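Local coordinates for protein beta-galactosidase/beta-glucuronidase (Faecalibacterium prausnitzii L2-6, PDB 6MVF) that probably hydrolyses beta-glucuronides as a family 2 glycoside hydrolase and binds flavin mononucleotide, at residues I199-T204 with V212-E217; R586-R591 with A659-P664. One frame throughout, in Å; residues are numbered along the deposited sequence.

Interaction 1 of 2, residues I199-T204 with V212-E217; sequences IKSFVT and VMYSIE. With FMN (flavin mononucleotide), chain G.
Y214 reaches across from strand 211-217 and brings its ring to I199 and its hydroxyl to S201 of strand 195-204. The axes of the short segments 199-201 and 212-217 run at 141° and come within 9.8 Å. The strands belong to the two facing sheets of a beta sandwich, consistent with the immunoglobulin-like domain of family 2 glycoside hydrolases. Side chains make most of the contact.

The side chains of I199 and Y214 run alongside each other, pointing opposite ways. The CG2 branch of I199 does the touching, with I199 CG2 3.5 Å from Y214 CE1. It comes to the ring obliquely. On one face of the same ring, toward the rim, sits CG1 of V212. The other methyl of V212 turns to V203, and V212 CG2 lies 4.0 Å from V203 CG2. F173, I236, I238 and A258 add to this apolar packing.

The hydroxyl of Y214 is at the far end of the ring. S201 OG donates to Y214 OH over 2.8 Å. S201 OG sits between the backbone N and the carbonyl carbon (chi1 61°), and this turns it to the tyrosine. Y214 OH is also bonded to the carbonyl of T234.

F202 turns the other way. Its ring lies over one face of the flavin, whose C4A is 3.4 Å above the phenyl plane and toward its rim. D174 and Y177 hydrogen-bond the same FMN.

The tyrosine thus buries its ring among aliphatic groups while its hydroxyl is held by two partners. The strand that meets this core on one side presents an aromatic ring to the cofactor on the other.

Interaction 2 of 2, residues R586-R591 with A659-P664; sequences RRHAQR and ACYTLP
Y661 points its ring at the backbone of 586-591, and its hydroxyl accepts a hydrogen bond from Q590 N. The bond is 3.0 Å from Q590 N to Y661 OH, at an N-H...O angle of 156°. The amide nitrogen lies in the plane of the tyrosine ring, at its edge. A589 N is also 3.0 Å from Y661 OH. The CB of Y661 already points toward 586-591, and CG anti to the carbonyl carbon (chi1 -72°) carries the ring on to these amides.

The aromatic contact is with H588. The two rings meet obliquely, their planes 80° apart, and H588 CD2 is 3.7 Å from Y661 CE2. H588 NE2 is held by E657. The CB atoms of A589 and Q590 lie beside the hydroxyl, A589 CB 3.6 Å from Y661 OH.

Bonds within 586-591 shape the surface that Y661 meets. H588 is the centre of an inverse gamma turn, with a weak bond from A589 N to R587 O. R591 NE donates a nearly straight bond of 3.0 Å to H588 O, in the carbonyl plane.

A phenylalanine here would keep the ring but would probably leave the Q590 N-H without its acceptor across the contact.

Y661 sits in a short 3-10 segment after strand 646-654, near the end of the modelled chain. The other side of the contact leads into strand 590-592, which pairs in parallel with 646-654 at the border of a five-stranded sheet. H496, from a loop, meets the Y661 ring edge-to-face. R587 forms a salt bridge with E507, at the start of helix 507-522, and R586 forms one with E223 of the third subunit.

Overall arrangement
Both contacts are largely buried and both centre on a tyrosine, but they hold different elements. Interaction 1 joins the two sheets of a sandwich domain. Its chemistry is mostly apolar, with one hydroxyl pair inside, and it backs onto the FMN pocket. Interaction 2 ties the modelled C-terminal tail to the entry of strand 590-592. There the tyrosine hydroxyl meets main-chain amides and charged side chains lie nearby. A neighbouring subunit reaches more of its residues, through a salt bridge as well as packing, and the annotated sites are distant. The two lie on opposite sides of the chain's centre. Their centres are about 61 Å apart and they do not touch. Along the chain, 199-217 closes before 586-664 opens.

Interaction 1 of 2, residues I199-T204 with V212-E217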
# COMPACT_ATOMS: atom_id res chain seq x y z
N ILE A 199 -24.38 23.96 12.76
CA ILE A 199 -24.58 22.88 11.80
C ILE A 199 -26.06 22.80 11.46
O ILE A 199 -26.92 22.92 12.34
CB ILE A 199 -24.09 21.54 12.40
CG1 ILE A 199 -22.62 21.66 12.80
CG2 ILE A 199 -24.31 20.38 11.43
CD1 ILE A 199 -22.24 20.61 13.81
N LYS A 200 -26.35 22.60 10.18
CA LYS A 200 -27.68 22.17 9.77
C LYS A 200 -27.55 21.06 8.74
O LYS A 200 -26.75 21.17 7.80
CB LYS A 200 -28.50 23.34 9.19
CG LYS A 200 -29.98 22.99 8.93
CD LYS A 200 -30.89 24.18 9.29
CE LYS A 200 -32.30 24.08 8.69
NZ LYS A 200 -32.53 25.14 7.65
N SER A 201 -28.30 19.99 8.93
CA SER A 201 -28.41 18.93 7.93
C SER A 201 -29.85 18.85 7.46
O SER A 201 -30.76 19.45 8.05
CB SER A 201 -27.92 17.59 8.47
OG SER A 201 -28.71 17.17 9.58
N PHE A 202 -30.08 18.10 6.38
CA PHE A 202 -31.37 18.10 5.71
C PHE A 202 -31.76 16.67 5.40
O PHE A 202 -31.04 15.96 4.69
CB PHE A 202 -31.31 18.94 4.43
CG PHE A 202 -30.86 20.34 4.68
CD1 PHE A 202 -31.76 21.32 5.07
CD2 PHE A 202 -29.52 20.68 4.56
CE1 PHE A 202 -31.35 22.61 5.33
CE2 PHE A 202 -29.10 21.97 4.80
CZ PHE A 202 -30.01 22.94 5.19
N VAL A 203 -32.89 16.23 5.94
CA VAL A 203 -33.32 14.85 5.86
C VAL A 203 -34.53 14.75 4.94
O VAL A 203 -35.53 15.45 5.14
CB VAL A 203 -33.62 14.27 7.25
CG1 VAL A 203 -33.89 12.77 7.16
CG2 VAL A 203 -32.44 14.58 8.20
N THR A 204 -34.42 13.90 3.92
CA THR A 204 -35.54 13.51 3.09
C THR A 204 -36.33 12.42 3.81
O THR A 204 -35.75 11.44 4.29
CB THR A 204 -35.04 12.98 1.73
OG1 THR A 204 -34.30 14.01 1.05
CG2 THR A 204 -36.20 12.50 0.84
N VAL A 212 -30.81 12.77 14.35
CA VAL A 212 -29.52 13.07 13.75
C VAL A 212 -28.50 13.22 14.88
O VAL A 212 -28.62 14.11 15.73
CB VAL A 212 -29.58 14.33 12.87
CG1 VAL A 212 -28.17 14.70 12.39
CG2 VAL A 212 -30.51 14.11 11.69
N MET A 213 -27.50 12.33 14.90
CA MET A 213 -26.45 12.34 15.91
C MET A 213 -25.21 12.96 15.28
O MET A 213 -24.65 12.41 14.33
CB MET A 213 -26.17 10.94 16.44
CG MET A 213 -27.40 10.23 16.99
SD MET A 213 -27.02 8.62 17.72
CE MET A 213 -25.97 7.95 16.42
N TYR A 214 -24.81 14.12 15.79
CA TYR A 214 -23.67 14.87 15.30
C TYR A 214 -22.45 14.56 16.14
O TYR A 214 -22.53 14.57 17.37
CB TYR A 214 -23.94 16.36 15.36
CG TYR A 214 -25.04 16.88 14.46
CD1 TYR A 214 -24.88 16.89 13.09
CD2 TYR A 214 -26.21 17.41 14.99
CE1 TYR A 214 -25.85 17.39 12.27
CE2 TYR A 214 -27.20 17.91 14.17
CZ TYR A 214 -27.01 17.90 12.81
OH TYR A 214 -27.97 18.39 11.97
N SER A 215 -21.33 14.33 15.49
CA SER A 215 -20.07 14.07 16.16
C SER A 215 -18.97 14.88 15.48
O SER A 215 -18.91 14.93 14.25
CB SER A 215 -19.75 12.58 16.13
OG SER A 215 -18.40 12.35 16.51
N ILE A 216 -18.12 15.52 16.27
CA ILE A 216 -17.01 16.32 15.74
C ILE A 216 -15.70 15.65 16.15
O ILE A 216 -15.44 15.44 17.34
CB ILE A 216 -17.06 17.78 16.23
CG1 ILE A 216 -18.30 18.50 15.70
CG2 ILE A 216 -15.83 18.53 15.76
CD1 ILE A 216 -18.54 19.86 16.29
N GLU A 217 -14.87 15.33 15.16
CA GLU A 217 -13.57 14.69 15.36
C GLU A 217 -12.46 15.70 15.11
O GLU A 217 -12.53 16.48 14.16
CB GLU A 217 -13.42 13.47 14.43
CG GLU A 217 -14.41 12.36 14.75
CD GLU A 217 -14.53 11.29 13.66
OE1 GLU A 217 -13.98 11.48 12.54
OE2 GLU A 217 -15.18 10.26 13.93
N1 FMN G . -32.28 22.84 1.71
C2 FMN G . -32.49 21.54 1.49
O2 FMN G . -33.63 21.07 1.44
N3 FMN G . -31.51 20.68 1.28
C4 FMN G . -30.26 21.03 1.30
O4 FMN G . -29.36 20.23 1.11
C4A FMN G . -29.96 22.39 1.55
N5 FMN G . -28.71 22.74 1.56
C5A FMN G . -28.36 23.99 1.79
C6 FMN G . -27.03 24.32 1.79
C7 FMN G . -26.64 25.59 2.03
C7M FMN G . -25.21 25.94 2.03
C8 FMN G . -27.66 26.62 2.25
C8M FMN G . -27.24 28.02 2.50
C9 FMN G . -28.99 26.28 2.25
C9A FMN G . -29.39 24.99 2.03
N10 FMN G . -30.73 24.66 1.99
C10 FMN G . -31.05 23.32 1.76
C1' FMN G . -31.68 25.72 2.29
C2' FMN G . -32.67 26.24 1.27
O2' FMN G . -31.92 27.23 0.62
C3' FMN G . -33.84 26.96 1.90
O3' FMN G . -33.96 26.58 3.26
C4' FMN G . -35.19 26.64 1.29
O4' FMN G . -35.20 25.24 1.08
C5' FMN G . -35.50 27.41 0.00
O5' FMN G . -35.19 26.64 -1.15
P FMN G . -35.07 27.25 -2.61
O1P FMN G . -35.52 26.12 -3.44
O2P FMN G . -35.96 28.46 -2.60
O3P FMN G . -33.66 27.66 -2.87

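Interaction 2 of 2, residues R586-R591 with A659-P664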
# COMPACT_ATOMS: atom_id res chain seq x y z
N ARG A 586 19.15 28.64 -17.91
CA ARG A 586 19.78 27.38 -18.32
C ARG A 586 19.41 27.00 -19.76
O ARG A 586 20.23 26.37 -20.46
CB ARG A 586 19.40 26.26 -17.35
CG ARG A 586 18.00 25.77 -17.60
CD ARG A 586 17.54 24.66 -16.72
NE ARG A 586 17.54 24.97 -15.30
CZ ARG A 586 17.05 24.14 -14.39
NH1 ARG A 586 16.52 22.98 -14.78
NH2 ARG A 586 17.08 24.45 -13.10
N ARG A 587 18.21 27.36 -20.23
CA ARG A 587 17.80 27.10 -21.60
C ARG A 587 18.38 28.12 -22.58
O ARG A 587 18.38 27.87 -23.79
CB ARG A 587 16.28 27.05 -21.71
CG ARG A 587 15.70 25.78 -21.08
CD ARG A 587 14.20 25.84 -20.80
NE ARG A 587 13.87 26.68 -19.66
CZ ARG A 587 13.83 26.29 -18.39
NH1 ARG A 587 14.10 25.02 -18.06
NH2 ARG A 587 13.53 27.16 -17.45
N HIS A 588 18.92 29.24 -22.09
CA HIS A 588 19.81 30.08 -22.89
C HIS A 588 21.21 29.45 -22.85
O HIS A 588 22.18 30.02 -22.33
CB HIS A 588 19.80 31.52 -22.37
CG HIS A 588 20.45 32.52 -23.28
ND1 HIS A 588 20.27 33.88 -23.14
CD2 HIS A 588 21.29 32.35 -24.34
CE1 HIS A 588 20.96 34.51 -24.08
NE2 HIS A 588 21.59 33.61 -24.81
N ALA A 589 21.29 28.24 -23.42
CA ALA A 589 22.45 27.37 -23.23
C ALA A 589 23.70 27.92 -23.92
O ALA A 589 24.81 27.81 -23.37
CB ALA A 589 22.13 25.97 -23.73
N GLN A 590 23.56 28.48 -25.10
CA GLN A 590 24.69 28.98 -25.87
C GLN A 590 24.68 30.51 -25.85
O GLN A 590 23.73 31.13 -26.32
CB GLN A 590 24.64 28.44 -27.30
CG GLN A 590 25.04 26.97 -27.39
CD GLN A 590 24.55 26.31 -28.67
OE1 GLN A 590 23.70 26.85 -29.35
NE2 GLN A 590 25.09 25.14 -28.99
N ARG A 591 25.74 31.11 -25.30
CA ARG A 591 25.80 32.54 -25.05
C ARG A 591 26.91 33.17 -25.87
O ARG A 591 28.08 32.81 -25.72
CB ARG A 591 26.02 32.83 -23.56
CG ARG A 591 25.03 32.12 -22.68
CD ARG A 591 24.42 33.05 -21.70
NE ARG A 591 23.37 32.42 -20.91
CZ ARG A 591 22.96 32.92 -19.75
NH1 ARG A 591 23.53 34.02 -19.30
NH2 ARG A 591 21.99 32.32 -19.06
N ALA A 659 20.03 30.40 -34.50
CA ALA A 659 18.83 31.00 -35.09
C ALA A 659 17.59 30.63 -34.30
O ALA A 659 16.67 31.45 -34.16
CB ALA A 659 18.69 30.56 -36.55
N CYS A 660 17.54 29.41 -33.76
CA CYS A 660 16.37 28.90 -33.06
C CYS A 660 16.13 29.55 -31.69
O CYS A 660 15.14 29.21 -31.05
CB CYS A 660 16.48 27.38 -32.89
SG CYS A 660 17.73 26.81 -31.68
N TYR A 661 17.01 30.43 -31.22
CA TYR A 661 16.65 31.22 -30.04
C TYR A 661 15.77 32.43 -30.37
O TYR A 661 15.42 33.16 -29.44
CB TYR A 661 17.87 31.76 -29.30
CG TYR A 661 18.67 30.74 -28.54
CD1 TYR A 661 18.21 29.44 -28.38
CD2 TYR A 661 19.89 31.09 -27.98
CE1 TYR A 661 18.96 28.51 -27.68
CE2 TYR A 661 20.64 30.17 -27.27
CZ TYR A 661 20.17 28.88 -27.12
OH TYR A 661 20.94 27.97 -26.43
N THR A 662 15.43 32.67 -31.64
CA THR A 662 14.65 33.85 -32.01
C THR A 662 13.47 33.49 -32.90
O THR A 662 13.62 32.76 -33.89
CB THR A 662 15.51 34.90 -32.72
OG1 THR A 662 16.65 35.22 -31.90
CG2 THR A 662 14.69 36.17 -32.97
N LEU A 663 12.29 33.99 -32.52
CA LEU A 663 11.09 33.93 -33.35
C LEU A 663 11.40 34.35 -34.78
O LEU A 663 12.06 35.37 -35.00
CB LEU A 663 10.04 34.88 -32.79
CG LEU A 663 8.81 34.35 -32.10
CD1 LEU A 663 7.89 35.54 -31.71
CD2 LEU A 663 8.14 33.40 -33.04
N PRO A 664 10.96 33.57 -35.79
CA PRO A 664 10.96 33.87 -37.23
C PRO A 664 10.38 35.24 -37.59
O PRO A 664 9.51 35.72 -36.86
CB PRO A 664 10.09 32.75 -37.80
CG PRO A 664 10.44 31.58 -36.95
CD PRO A 664 10.66 32.14 -35.55